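Local atomic coordinates of secreted protein (Streptomyces lividans TK24, PDB entry 5LXZ), a protein that probably acts as a copper-radical oxidase of the galactose oxidase-like AA5 family, holding copper beside a beta-propeller that also carries an inserted beta-barrel domain. Residues A43-N48 with P75-C80; I125-G130 with D146-P151; A184-T189 with V373-L378; G188-Y193 with Y318-V323; D240-A245 with K275-D280. The protein carries 1 engineered substitution. All coordinates share one frame; numbering follows the deposited sequence.

From the N terminus, contact 1 closes the first loop, bringing the end of strand 39-44 against the segment that leads into strand 81-85, beside a copper site. Contact 2 follows in series and pairs two short strands of the beta-barrel domain, its centre about 33 Å from that of contact 1. Contacts 3 and 4 set out from the same stretch, sharing Gly188 and Thr189, and reach different propeller loops, 373-378 and 318-323; together they join the barrel domain to the propeller. Contact 5, between 240-245 and 275-280, lies within the long loops that both of these close, and fastens the loop 240-245 onto a four-stranded antiparallel propeller sheet.

Contact 1. Residues A43-N48 with P75-C80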
# COMPACT_ATOMS: atom_id res chain seq x y z
N ALA A 43 -9.34 -8.09 6.99
CA ALA A 43 -8.42 -9.18 7.06
C ALA A 43 -8.49 -10.07 5.84
O ALA A 43 -7.48 -10.61 5.44
CB ALA A 43 -8.72 -10.01 8.31
N GLY A 44 -9.67 -10.27 5.27
CA GLY A 44 -9.82 -11.37 4.33
C GLY A 44 -9.48 -12.65 5.07
O GLY A 44 -9.87 -12.81 6.23
N SER A 45 -8.73 -13.54 4.43
CA SER A 45 -8.26 -14.74 5.10
C SER A 45 -7.09 -14.48 6.03
O SER A 45 -6.66 -15.36 6.76
CB SER A 45 -7.90 -15.82 4.09
OG SER A 45 -6.89 -15.34 3.22
N GLY A 46 -6.55 -13.26 6.02
CA GLY A 46 -5.62 -12.83 7.06
C GLY A 46 -4.22 -13.37 6.89
O GLY A 46 -3.47 -13.45 7.88
N ASN A 47 -3.83 -13.74 5.67
CA ASN A 47 -2.58 -14.43 5.42
C ASN A 47 -2.43 -15.66 6.32
O ASN A 47 -1.40 -15.87 6.95
CB ASN A 47 -1.38 -13.50 5.57
CG ASN A 47 -0.12 -14.08 4.92
OD1 ASN A 47 -0.19 -14.89 3.99
ND2 ASN A 47 1.02 -13.66 5.37
N ASN A 48 -3.52 -16.41 6.42
CA ASN A 48 -3.59 -17.61 7.24
C ASN A 48 -4.07 -18.73 6.32
O ASN A 48 -5.16 -18.66 5.78
CB ASN A 48 -4.51 -17.35 8.38
CG ASN A 48 -4.70 -18.56 9.25
OD1 ASN A 48 -5.38 -19.51 8.87
ND2 ASN A 48 -4.18 -18.50 10.45
N PRO A 75 -17.40 -11.15 1.35
CA PRO A 75 -17.80 -12.07 0.28
C PRO A 75 -16.67 -12.77 -0.47
O PRO A 75 -16.90 -13.81 -1.13
CB PRO A 75 -18.58 -11.14 -0.67
CG PRO A 75 -17.89 -9.83 -0.50
CD PRO A 75 -17.66 -9.75 0.98
N SER A 76 -15.45 -12.23 -0.41
CA SER A 76 -14.31 -12.75 -1.16
C SER A 76 -13.07 -12.53 -0.30
O SER A 76 -13.14 -11.82 0.69
CB SER A 76 -14.10 -11.98 -2.49
OG SER A 76 -15.21 -12.18 -3.30
N ASP A 77 -11.96 -13.11 -0.73
CA ASP A 77 -10.71 -12.94 -0.00
C ASP A 77 -10.09 -11.58 -0.34
O ASP A 77 -9.23 -11.50 -1.21
CB ASP A 77 -9.71 -14.06 -0.24
CG ASP A 77 -8.70 -14.14 0.87
OD1 ASP A 77 -8.68 -13.19 1.68
OD2 ASP A 77 -7.96 -15.15 0.97
N LEU A 78 -10.50 -10.59 0.44
CA LEU A 78 -10.10 -9.18 0.21
C LEU A 78 -8.75 -8.81 0.78
O LEU A 78 -8.33 -7.67 0.69
CB LEU A 78 -11.16 -8.25 0.75
CG LEU A 78 -12.51 -8.47 0.11
CD1 LEU A 78 -13.47 -7.45 0.68
CD2 LEU A 78 -12.46 -8.46 -1.42
N PHE A 79 -8.04 -9.78 1.30
CA PHE A 79 -6.64 -9.66 1.57
C PHE A 79 -5.99 -9.43 0.19
O PHE A 79 -6.40 -10.04 -0.76
CB PHE A 79 -6.25 -11.02 2.25
CG PHE A 79 -4.80 -11.34 2.29
CD1 PHE A 79 -3.85 -10.38 2.60
CD2 PHE A 79 -4.37 -12.66 2.06
CE1 PHE A 79 -2.51 -10.72 2.66
CE2 PHE A 79 -3.06 -12.99 2.08
CZ PHE A 79 -2.11 -12.02 2.40
N CYS A 80 -5.00 -8.59 0.06
CA CYS A 80 -4.36 -8.42 -1.30
C CYS A 80 -5.14 -7.53 -2.26
O CYS A 80 -4.87 -7.53 -3.45
CB CYS A 80 -4.10 -9.75 -2.10
SG CYS A 80 -3.27 -11.16 -1.32
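The carboxylate of Asp77 is carried to Ser45, and the ring of Phe79 to Asn47, by first torsions that place CG opposite the backbone N (chi1 -158° and 163°). Ser45 and its neighbours form a type II' beta turn, Ala43 to Gly46, at the end of strand 39-44; Ala43 and Gly44 both face Asp58 in a classic beta bulge. Ser45 N donates to Asp77 OD1 over 2.8 Å at 159°, approaching from above the carboxylate plane. Ser45 OG lies only 2.5 Å from Asp77 OD2, a very short hydrogen bond, and also bonds Tyr100 OH. Phe79 N adds a weak bond to Asp77 OD1 over 3.5 Å, tying the carboxylate to its own segment. Trimming Asp77 to an alanine would probably leave Ser45 N without this acceptor and the Ser45 hydroxyl with Tyr100 alone of the partners described. Gly44 passes close by, its CA 3.4 Å from Asp77 OD1, and its positive phi suits glycine. Phe79 also meets His461, a ligand of the copper that lies about 4 Å from the nearest atom of the Phe79 side chain, which places the contact beside the copper site. Asn47, whose ND2 bonds Asp478, crosses the ring obliquely: its CB is 3.6 Å from Phe79 CZ, and its backbone N sits over one face, displaced toward the rim.

Contact 2. Residues I125-G130 with D146-P151; sequences ITLPAG and DPVLVP
Ile125 lays its CG2 methyl beside Val150, 3.9 Å from Val150 CB, the two side chains running the same way on one face of a two-stranded antiparallel ribbon. The pairing is plain from the backbone: Ile125 with Val150 and Leu127 with Val148 are hydrogen-bonded pairs, each linked by two bonds, and Thr126 with Leu149 between them is a non-hydrogen-bonded pair. Leu127 N to Val148 O measures 2.9 Å. Val148 CG1, placed between the backbone N and the carbonyl carbon (chi1 60°), comes to 3.9 Å from Leu127 CB. On the face of Thr126 and Leu149 the contact is more open, with Thr126 OG1 3.3 Å from Leu149 CD1. Beyond the paired residues the two segments stay together through Ala129 and Pro147, where Ala129 CB is 4.2 Å from Pro147 CD. The ribbon belongs to the GlxA beta-barrel domain. Its face bearing Ile125, Leu127, Val148 and Val150 packs on two barrel strands: Leu127 and Val150 touch Val116 of strand 111-118, and Val148 touches Ile174 of strand 164-177.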
# COMPACT_ATOMS: atom_id res chain seq x y z
N ILE A 125 5.90 -29.86 -24.70
CA ILE A 125 7.23 -30.27 -24.37
C ILE A 125 7.24 -30.69 -22.91
O ILE A 125 6.61 -30.04 -22.06
CB ILE A 125 8.27 -29.15 -24.69
CG1 ILE A 125 9.68 -29.63 -24.41
CG2 ILE A 125 7.92 -27.84 -23.94
CD1 ILE A 125 10.79 -28.72 -24.93
N THR A 126 7.93 -31.78 -22.63
CA THR A 126 8.09 -32.25 -21.28
C THR A 126 9.52 -32.00 -20.87
O THR A 126 10.47 -32.42 -21.55
CB THR A 126 7.66 -33.75 -21.13
OG1 THR A 126 6.24 -33.82 -21.32
CG2 THR A 126 7.99 -34.26 -19.74
N LEU A 127 9.69 -31.31 -19.75
CA LEU A 127 10.99 -31.13 -19.20
C LEU A 127 11.11 -32.08 -18.01
O LEU A 127 10.33 -31.97 -17.06
CB LEU A 127 11.17 -29.68 -18.73
CG LEU A 127 10.90 -28.64 -19.82
CD1 LEU A 127 10.96 -27.25 -19.22
CD2 LEU A 127 11.89 -28.77 -20.98
N PRO A 128 12.08 -33.00 -18.05
CA PRO A 128 12.22 -33.90 -16.91
C PRO A 128 12.58 -33.26 -15.60
O PRO A 128 13.14 -32.14 -15.53
CB PRO A 128 13.40 -34.82 -17.33
CG PRO A 128 14.15 -34.05 -18.37
CD PRO A 128 13.16 -33.15 -19.04
N ALA A 129 12.38 -34.01 -14.52
CA ALA A 129 12.99 -33.65 -13.28
C ALA A 129 14.48 -33.45 -13.45
O ALA A 129 15.16 -34.21 -14.17
CB ALA A 129 12.74 -34.73 -12.22
N GLY A 130 15.01 -32.48 -12.73
CA GLY A 130 16.41 -32.15 -12.80
C GLY A 130 16.75 -31.20 -13.94
O GLY A 130 17.92 -30.91 -14.16
N ASP A 146 10.37 -32.40 -10.15
CA ASP A 146 9.45 -33.22 -10.87
C ASP A 146 9.46 -32.83 -12.33
O ASP A 146 9.80 -31.70 -12.69
CB ASP A 146 8.02 -33.03 -10.36
CG ASP A 146 7.67 -33.96 -9.22
OD1 ASP A 146 8.17 -35.12 -9.20
OD2 ASP A 146 6.91 -33.52 -8.34
N PRO A 147 9.00 -33.74 -13.19
CA PRO A 147 8.77 -33.39 -14.59
C PRO A 147 7.60 -32.44 -14.73
O PRO A 147 6.72 -32.38 -13.84
CB PRO A 147 8.46 -34.74 -15.25
CG PRO A 147 7.90 -35.55 -14.15
CD PRO A 147 8.64 -35.15 -12.92
N VAL A 148 7.61 -31.69 -15.83
CA VAL A 148 6.52 -30.81 -16.16
C VAL A 148 6.16 -30.94 -17.63
O VAL A 148 7.06 -30.95 -18.51
CB VAL A 148 6.80 -29.32 -15.82
CG1 VAL A 148 8.03 -28.78 -16.55
CG2 VAL A 148 5.55 -28.45 -16.07
N LEU A 149 4.86 -31.01 -17.86
CA LEU A 149 4.26 -31.07 -19.16
C LEU A 149 3.79 -29.68 -19.51
O LEU A 149 2.85 -29.17 -18.89
CB LEU A 149 3.07 -32.02 -19.15
CG LEU A 149 2.25 -32.03 -20.44
CD1 LEU A 149 3.13 -32.62 -21.53
CD2 LEU A 149 0.97 -32.83 -20.26
N VAL A 150 4.43 -29.07 -20.49
CA VAL A 150 4.06 -27.75 -20.92
C VAL A 150 3.26 -27.91 -22.19
O VAL A 150 3.80 -28.43 -23.17
CB VAL A 150 5.29 -26.86 -21.22
CG1 VAL A 150 4.83 -25.42 -21.38
CG2 VAL A 150 6.35 -27.00 -20.13
N PRO A 151 1.99 -27.50 -22.16
CA PRO A 151 1.14 -27.76 -23.34
C PRO A 151 1.59 -27.00 -24.55
O PRO A 151 2.34 -26.00 -24.45
CB PRO A 151 -0.26 -27.27 -22.93
CG PRO A 151 -0.16 -26.84 -21.50
CD PRO A 151 1.27 -26.77 -21.09
O HOH W 1 10.80 -30.24 -14.77

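Contact 3. Residues A184-T189 with V373-L378; sequences AYETGT and VGESKL. With EDO (1,2-ethanediol), chain J.
Thr189 CG2 packs against Val373, 3.6 Å from Val373 CB, where a barrel-domain loop meets a type II' beta turn, Val373 to Ser376, in the loop between propeller strands 364-368 and 383-387. The methyl reaches this spot because it stands opposite the carbonyl carbon of Thr189, with OG1 at 60° turned elsewhere. Next to it the backbones come together at two glycines, Gly188 and Gly374, whose CA atoms are 4.0 Å apart; a CB on either one would clash with the other segment. No direct hydrogen bond joins the segments, and a water does that work instead: it donates to Thr187 O over 2.9 Å and accepts from Glu375 N over 2.8 Å. The side chains of Glu186 and Glu375 cross at about a right angle, their carboxylate planes 72° apart and their OE1 atoms 3.8 Å apart, but this holds for one of two deposited conformers of Glu186 and is therefore doubtful.

Further out, Glu375 OE2 forms a salt bridge with Lys212 and accepts from Asp216 N, while its OE1 accepts from Leu215 N. Glu375 therefore ties the propeller turn to the chain just after strand 206-210. A 1,2-ethanediol, probably from the crystallisation liquor, also lies against Glu375 OE1. The turn runs straight into an ST turn, in which Leu378 N donates to Ser376 OG over 3.0 Å at 159°.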
# COMPACT_ATOMS: atom_id res chain seq x y z
N ALA A 184 22.60 -16.66 -0.68
CA ALA A 184 23.37 -16.24 -1.85
C ALA A 184 22.77 -16.74 -3.18
O ALA A 184 23.05 -16.18 -4.26
CB ALA A 184 24.81 -16.72 -1.73
N TYR A 185 21.97 -17.78 -3.10
CA TYR A 185 21.36 -18.37 -4.28
C TYR A 185 19.94 -17.91 -4.56
O TYR A 185 19.33 -18.40 -5.50
CB TYR A 185 21.43 -19.89 -4.16
CG TYR A 185 22.85 -20.32 -3.94
CD1 TYR A 185 23.79 -20.25 -4.97
CD2 TYR A 185 23.26 -20.75 -2.68
CE1 TYR A 185 25.11 -20.60 -4.76
CE2 TYR A 185 24.58 -21.12 -2.45
CZ TYR A 185 25.49 -21.02 -3.49
OH TYR A 185 26.79 -21.41 -3.25
N GLU A 186 19.44 -16.98 -3.76
CA GLU A 186 18.09 -16.43 -3.93
C GLU A 186 18.04 -15.40 -5.04
O GLU A 186 19.04 -14.75 -5.37
CB GLU A 186 17.61 -15.71 -2.67
CG GLU A 186 17.51 -16.57 -1.43
CD GLU A 186 17.06 -15.76 -0.22
OE1 GLU A 186 16.70 -14.57 -0.36
OE2 GLU A 186 17.12 -16.31 0.89
N THR A 187 16.83 -15.20 -5.55
CA THR A 187 16.53 -14.05 -6.39
C THR A 187 15.48 -13.21 -5.71
O THR A 187 14.72 -13.70 -4.87
CB THR A 187 16.06 -14.45 -7.80
OG1 THR A 187 14.74 -14.96 -7.73
CG2 THR A 187 17.00 -15.47 -8.42
N GLY A 188 15.40 -11.94 -6.11
CA GLY A 188 14.42 -11.04 -5.51
C GLY A 188 13.45 -10.40 -6.47
O GLY A 188 12.56 -9.71 -6.02
N THR A 189 13.61 -10.63 -7.76
CA THR A 189 12.72 -10.03 -8.76
C THR A 189 12.46 -11.05 -9.85
O THR A 189 13.16 -12.05 -9.95
CB THR A 189 13.32 -8.75 -9.38
OG1 THR A 189 14.58 -9.04 -10.04
CG2 THR A 189 13.52 -7.69 -8.31
N VAL A 373 15.30 -5.48 -2.90
CA VAL A 373 14.30 -6.27 -3.58
C VAL A 373 14.13 -7.66 -2.91
O VAL A 373 15.10 -8.29 -2.45
CB VAL A 373 14.59 -6.43 -5.09
CG1 VAL A 373 14.47 -5.10 -5.79
CG2 VAL A 373 15.94 -7.10 -5.33
N GLY A 374 12.89 -8.13 -2.89
CA GLY A 374 12.58 -9.44 -2.35
C GLY A 374 12.97 -9.56 -0.90
O GLY A 374 12.58 -8.70 -0.10
N GLU A 375 13.75 -10.58 -0.57
CA GLU A 375 14.08 -10.90 0.81
C GLU A 375 15.42 -10.35 1.22
O GLU A 375 16.05 -10.83 2.19
CB GLU A 375 13.97 -12.42 1.04
CG GLU A 375 12.58 -12.90 0.76
CD GLU A 375 12.37 -14.41 0.77
OE1 GLU A 375 13.28 -15.12 1.23
OE2 GLU A 375 11.33 -14.81 0.20
N SER A 376 15.87 -9.33 0.51
CA SER A 376 17.14 -8.69 0.78
C SER A 376 17.29 -8.24 2.22
O SER A 376 16.32 -7.80 2.88
CB SER A 376 17.25 -7.47 -0.10
OG SER A 376 18.41 -6.69 0.11
N LYS A 377 18.54 -8.31 2.69
CA LYS A 377 18.90 -7.72 3.99
C LYS A 377 19.10 -6.23 3.96
O LYS A 377 19.29 -5.60 5.01
CB LYS A 377 20.17 -8.39 4.55
CG LYS A 377 19.97 -9.82 4.89
CD LYS A 377 21.01 -10.34 5.86
CE LYS A 377 20.49 -11.59 6.53
NZ LYS A 377 19.30 -11.30 7.37
N LEU A 378 19.15 -5.61 2.79
CA LEU A 378 19.34 -4.18 2.72
C LEU A 378 18.09 -3.46 3.26
O LEU A 378 16.98 -3.85 2.96
CB LEU A 378 19.55 -3.74 1.28
CG LEU A 378 20.76 -4.27 0.51
CD1 LEU A 378 20.68 -3.77 -0.94
CD2 LEU A 378 22.01 -3.76 1.20
C1 EDO J . 13.32 -15.45 4.16
O1 EDO J . 14.32 -14.81 3.34
C2 EDO J . 14.11 -16.24 5.20
O2 EDO J . 14.67 -15.32 6.10
O HOH W 2 15.01 -12.41 -2.32

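Contact 4. Residues G188-Y193 with Y318-V323; sequences GTEDNY and YGPDDV. With EDO (1,2-ethanediol), chain Q.
An interdomain seam is formed here, where the chain entering strand 191-195 of the barrel domain runs along a Kelch-propeller loop, 318-323, lying between strands 309-311 and 328-330. Glu190 N donates to Gly319 O over 3.0 Å, the sole direct hydrogen bond between the two segments. It is straight at the hydrogen (158°), yet the donor stands 66° out of the carbonyl plane, so the bond does not follow a lone pair. The Glu190 side chain leaves opposite its own backbone N (chi1 179°) and extends past Gly319 and Pro320: its CB is 3.3 Å from Gly319 C, and its OE1 is 3.6 Å from Gly319 CA. The same OE1 accepts from Gln211 NE2, while Gln211 OE1 takes the Gly319 N-H, which makes one amide a brace between carboxylate and loop. An alanine in place of Glu190 is likely to leave Gln211 NE2 without this acceptor, its amide held from the Gly319 side alone of the bonds described, and to remove the cover over Gly319 CA. Thr189 presses its CB on Gly319 O at 3.4 Å, and its OG1 lies 3.7 Å from Asp321 CB.

Waters link the polar groups of the two segments. One molecule lies between Thr189 OG1 and Asp321 N, accepting from the latter; a second donates to Asp321 OD2 and also bonds Thr189 OG1. Beside Pro320 a 1,2-ethanediol, probably from the crystallisation liquor, reaches Glu190 OE2. At the far end a third water donates to Gly188 O over 2.8 Å and accepts from Tyr318 N over 2.9 Å.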
# COMPACT_ATOMS: atom_id res chain seq x y z
N GLY A 188 15.40 -11.94 -6.11
CA GLY A 188 14.42 -11.04 -5.51
C GLY A 188 13.45 -10.40 -6.47
O GLY A 188 12.56 -9.71 -6.02
N THR A 189 13.61 -10.63 -7.76
CA THR A 189 12.72 -10.03 -8.76
C THR A 189 12.46 -11.05 -9.85
O THR A 189 13.16 -12.05 -9.95
CB THR A 189 13.32 -8.75 -9.38
OG1 THR A 189 14.58 -9.04 -10.04
CG2 THR A 189 13.52 -7.69 -8.31
N GLU A 190 11.48 -10.76 -10.68
CA GLU A 190 11.18 -11.60 -11.82
C GLU A 190 12.37 -11.69 -12.77
O GLU A 190 13.05 -10.70 -13.04
CB GLU A 190 10.02 -10.99 -12.58
CG GLU A 190 9.58 -11.74 -13.83
CD GLU A 190 8.52 -10.99 -14.60
OE1 GLU A 190 7.50 -10.66 -13.97
OE2 GLU A 190 8.72 -10.79 -15.84
N ASP A 191 12.57 -12.86 -13.36
CA ASP A 191 13.49 -13.01 -14.47
C ASP A 191 12.91 -14.01 -15.48
O ASP A 191 11.97 -14.71 -15.18
CB ASP A 191 14.91 -13.40 -14.01
CG ASP A 191 16.00 -13.00 -14.99
OD1 ASP A 191 15.72 -12.34 -16.06
OD2 ASP A 191 17.17 -13.33 -14.68
N ASN A 192 13.48 -13.96 -16.67
CA ASN A 192 13.26 -14.91 -17.74
C ASN A 192 14.39 -15.90 -17.67
O ASN A 192 15.58 -15.50 -17.58
CB ASN A 192 13.25 -14.15 -19.07
CG ASN A 192 12.94 -15.00 -20.26
OD1 ASN A 192 13.55 -16.02 -20.49
ND2 ASN A 192 12.06 -14.48 -21.12
N TYR A 193 14.05 -17.18 -17.70
CA TYR A 193 14.99 -18.25 -17.42
C TYR A 193 15.24 -19.08 -18.66
O TYR A 193 14.29 -19.50 -19.30
CB TYR A 193 14.47 -19.17 -16.30
CG TYR A 193 14.60 -18.49 -14.96
CD1 TYR A 193 13.69 -17.50 -14.58
CD2 TYR A 193 15.64 -18.75 -14.12
CE1 TYR A 193 13.82 -16.83 -13.38
CE2 TYR A 193 15.80 -18.08 -12.92
CZ TYR A 193 14.89 -17.11 -12.54
OH TYR A 193 15.10 -16.41 -11.35
N TYR A 318 7.66 -7.66 -6.81
CA TYR A 318 7.28 -8.45 -7.98
C TYR A 318 7.59 -7.74 -9.29
O TYR A 318 7.77 -6.52 -9.34
CB TYR A 318 5.84 -8.96 -7.95
CG TYR A 318 5.57 -9.87 -6.79
CD1 TYR A 318 5.94 -11.21 -6.85
CD2 TYR A 318 4.95 -9.41 -5.63
CE1 TYR A 318 5.71 -12.06 -5.80
CE2 TYR A 318 4.71 -10.27 -4.57
CZ TYR A 318 5.13 -11.59 -4.66
OH TYR A 318 4.91 -12.47 -3.59
N GLY A 319 7.65 -8.51 -10.35
CA GLY A 319 8.09 -8.03 -11.62
C GLY A 319 9.58 -7.84 -11.70
O GLY A 319 10.32 -8.04 -10.72
N PRO A 320 10.04 -7.41 -12.84
CA PRO A 320 11.49 -7.29 -13.07
C PRO A 320 12.10 -6.11 -12.34
O PRO A 320 11.37 -5.17 -11.93
CB PRO A 320 11.59 -7.10 -14.55
CG PRO A 320 10.31 -6.53 -14.95
CD PRO A 320 9.25 -7.06 -14.03
N ASP A 321 13.42 -6.10 -12.24
CA ASP A 321 14.11 -5.02 -11.56
C ASP A 321 14.40 -3.83 -12.45
O ASP A 321 14.98 -2.85 -11.97
CB ASP A 321 15.40 -5.51 -10.91
CG ASP A 321 16.40 -6.01 -11.88
OD1 ASP A 321 16.25 -5.87 -13.13
OD2 ASP A 321 17.35 -6.66 -11.37
N ASP A 322 13.97 -3.85 -13.68
CA ASP A 322 14.39 -2.84 -14.67
C ASP A 322 13.26 -2.26 -15.50
O ASP A 322 13.49 -1.63 -16.53
CB ASP A 322 15.48 -3.44 -15.56
CG ASP A 322 14.99 -4.56 -16.46
OD1 ASP A 322 13.86 -5.10 -16.33
OD2 ASP A 322 15.79 -4.94 -17.34
N VAL A 323 12.04 -2.46 -15.03
CA VAL A 323 10.88 -1.86 -15.64
C VAL A 323 10.07 -1.33 -14.47
O VAL A 323 9.70 -2.08 -13.56
CB VAL A 323 10.01 -2.88 -16.40
CG1 VAL A 323 8.79 -2.21 -16.98
CG2 VAL A 323 10.86 -3.57 -17.48
C1 EDO Q . 8.42 -7.63 -18.67
O1 EDO Q . 9.15 -6.40 -18.65
C2 EDO Q . 8.38 -8.11 -17.24
O2 EDO Q . 7.38 -9.07 -16.93
O HOH W 3 10.51 -7.80 -6.24
O HOH W 4 14.67 -8.62 -12.82
O HOH W 5 17.00 -8.59 -8.96

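Contact 5. Residues D240-A245 with K275-D280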
# COMPACT_ATOMS: atom_id res chain seq x y z
N ASP A 240 -18.99 -4.42 -11.05
CA ASP A 240 -18.37 -5.25 -12.10
C ASP A 240 -16.97 -5.69 -11.68
O ASP A 240 -16.22 -4.86 -11.12
CB ASP A 240 -18.22 -4.51 -13.42
CG ASP A 240 -19.51 -4.37 -14.18
OD1 ASP A 240 -20.62 -4.65 -13.63
OD2 ASP A 240 -19.38 -3.86 -15.32
N PRO A 241 -16.61 -6.95 -11.97
CA PRO A 241 -15.22 -7.34 -11.76
C PRO A 241 -14.29 -6.64 -12.75
O PRO A 241 -14.70 -6.23 -13.83
CB PRO A 241 -15.25 -8.83 -12.05
CG PRO A 241 -16.34 -9.01 -13.08
CD PRO A 241 -17.39 -8.05 -12.60
N MET A 242 -13.03 -6.49 -12.35
CA MET A 242 -12.01 -6.05 -13.27
C MET A 242 -11.83 -7.04 -14.42
O MET A 242 -12.18 -8.23 -14.31
CB MET A 242 -10.66 -5.90 -12.55
CG MET A 242 -10.69 -4.83 -11.52
SD MET A 242 -9.11 -4.62 -10.68
CE MET A 242 -8.93 -6.22 -9.90
N HIS A 243 -11.29 -6.56 -15.53
CA HIS A 243 -10.89 -7.46 -16.61
C HIS A 243 -9.75 -8.36 -16.20
O HIS A 243 -9.72 -9.55 -16.51
CB HIS A 243 -10.52 -6.65 -17.84
CG HIS A 243 -11.67 -5.87 -18.39
ND1 HIS A 243 -12.57 -6.42 -19.28
CD2 HIS A 243 -12.09 -4.61 -18.16
CE1 HIS A 243 -13.49 -5.52 -19.57
NE2 HIS A 243 -13.21 -4.41 -18.92
N GLU A 244 -8.75 -7.78 -15.50
CA GLU A 244 -7.60 -8.51 -15.03
C GLU A 244 -7.76 -8.98 -13.60
O GLU A 244 -8.26 -8.25 -12.75
CB GLU A 244 -6.36 -7.64 -15.10
CG GLU A 244 -5.99 -7.17 -16.49
CD GLU A 244 -5.47 -8.29 -17.38
OE1 GLU A 244 -4.75 -9.18 -16.88
OE2 GLU A 244 -5.76 -8.26 -18.61
N ALA A 245 -7.33 -10.20 -13.32
CA ALA A 245 -7.16 -10.68 -11.96
C ALA A 245 -5.93 -9.97 -11.39
O ALA A 245 -4.91 -9.86 -12.07
CB ALA A 245 -6.96 -12.17 -11.96
N LYS A 275 -1.16 -4.00 -18.15
CA LYS A 275 -2.52 -3.85 -18.62
C LYS A 275 -3.32 -3.19 -17.50
O LYS A 275 -3.59 -3.82 -16.46
CB LYS A 275 -3.10 -5.19 -19.03
CG LYS A 275 -2.33 -5.83 -20.18
CD LYS A 275 -2.95 -7.17 -20.56
CE LYS A 275 -2.39 -7.74 -21.84
NZ LYS A 275 -3.10 -8.98 -22.23
N ASN A 276 -3.54 -1.89 -17.63
CA ASN A 276 -4.24 -1.11 -16.62
C ASN A 276 -5.67 -0.85 -17.00
O ASN A 276 -6.03 -0.96 -18.21
CB ASN A 276 -3.47 0.19 -16.42
CG ASN A 276 -2.03 -0.08 -16.09
OD1 ASN A 276 -1.75 -0.93 -15.24
ND2 ASN A 276 -1.12 0.57 -16.77
N GLU A 277 -6.52 -0.55 -16.03
CA GLU A 277 -7.92 -0.35 -16.28
C GLU A 277 -8.49 0.73 -15.42
O GLU A 277 -7.91 1.12 -14.41
CB GLU A 277 -8.75 -1.62 -16.16
CG GLU A 277 -8.66 -2.42 -14.94
CD GLU A 277 -9.18 -3.86 -15.25
OE1 GLU A 277 -10.37 -4.01 -15.72
OE2 GLU A 277 -8.43 -4.86 -15.11
N VAL A 278 -9.61 1.28 -15.86
CA VAL A 278 -10.22 2.40 -15.20
C VAL A 278 -11.63 2.05 -14.83
O VAL A 278 -12.39 1.62 -15.70
CB VAL A 278 -10.16 3.66 -16.07
CG1 VAL A 278 -10.91 4.78 -15.43
CG2 VAL A 278 -8.72 4.05 -16.37
N TYR A 279 -12.00 2.31 -13.59
CA TYR A 279 -13.36 2.16 -13.09
C TYR A 279 -14.05 3.50 -13.19
O TYR A 279 -13.56 4.49 -12.66
CB TYR A 279 -13.33 1.76 -11.62
CG TYR A 279 -14.68 1.51 -10.98
CD1 TYR A 279 -15.38 0.35 -11.28
CD2 TYR A 279 -15.24 2.40 -10.09
CE1 TYR A 279 -16.55 0.07 -10.65
CE2 TYR A 279 -16.42 2.12 -9.44
CZ TYR A 279 -17.06 0.95 -9.72
OH TYR A 279 -18.23 0.70 -9.05
N ASP A 280 -15.21 3.53 -13.85
CA ASP A 280 -16.01 4.73 -13.87
C ASP A 280 -17.09 4.58 -12.83
O ASP A 280 -17.99 3.75 -12.97
CB ASP A 280 -16.65 4.83 -15.27
CG ASP A 280 -17.44 6.09 -15.43
OD1 ASP A 280 -17.69 6.79 -14.44
OD2 ASP A 280 -17.79 6.36 -16.62
O HOH W 6 -5.13 -9.97 -20.53
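Glu277 drives its carboxylate into the backbone of the loop 240-245, the tight half of this contact, and each oxygen takes one N-H. His243 N donates to OE1 of Glu277 over 2.7 Å at 160°, and Glu244 N to OE2 of Glu277 over 3.0 Å, where OE2 uses its syn lone pair. The carboxylate comes up from strand 277-280 because CG sits between the backbone N and the carbonyl carbon (chi1 53°) and the chain extends beyond it. Met242 CB closes one flank, 3.6 Å from Glu277 OE2, while the His243 ring turns its edge, with CD2 3.0 Å from Glu277 OE1. That ring stacks on Tyr288, and its NE2 bonds Trp286 O, fixing its rotation.

The Lys275 side is looser. Glu244 OE2, which also bonds Tyr288 OH, touches Lys275 CD at 3.6 Å, but Lys275 NZ stays 4.5 Å away, beyond a salt bridge. A water spans the gap, donating to Glu244 OE2 and accepting from Lys275 NZ. Chemically, the two halves hold the loop to the propeller sheet very differently: two N-H donors and a salt bridge from Arg246 to OE2 would probably favour the ionised form of Glu277, whereas Glu244 and Lys275 interact mainly through solvent.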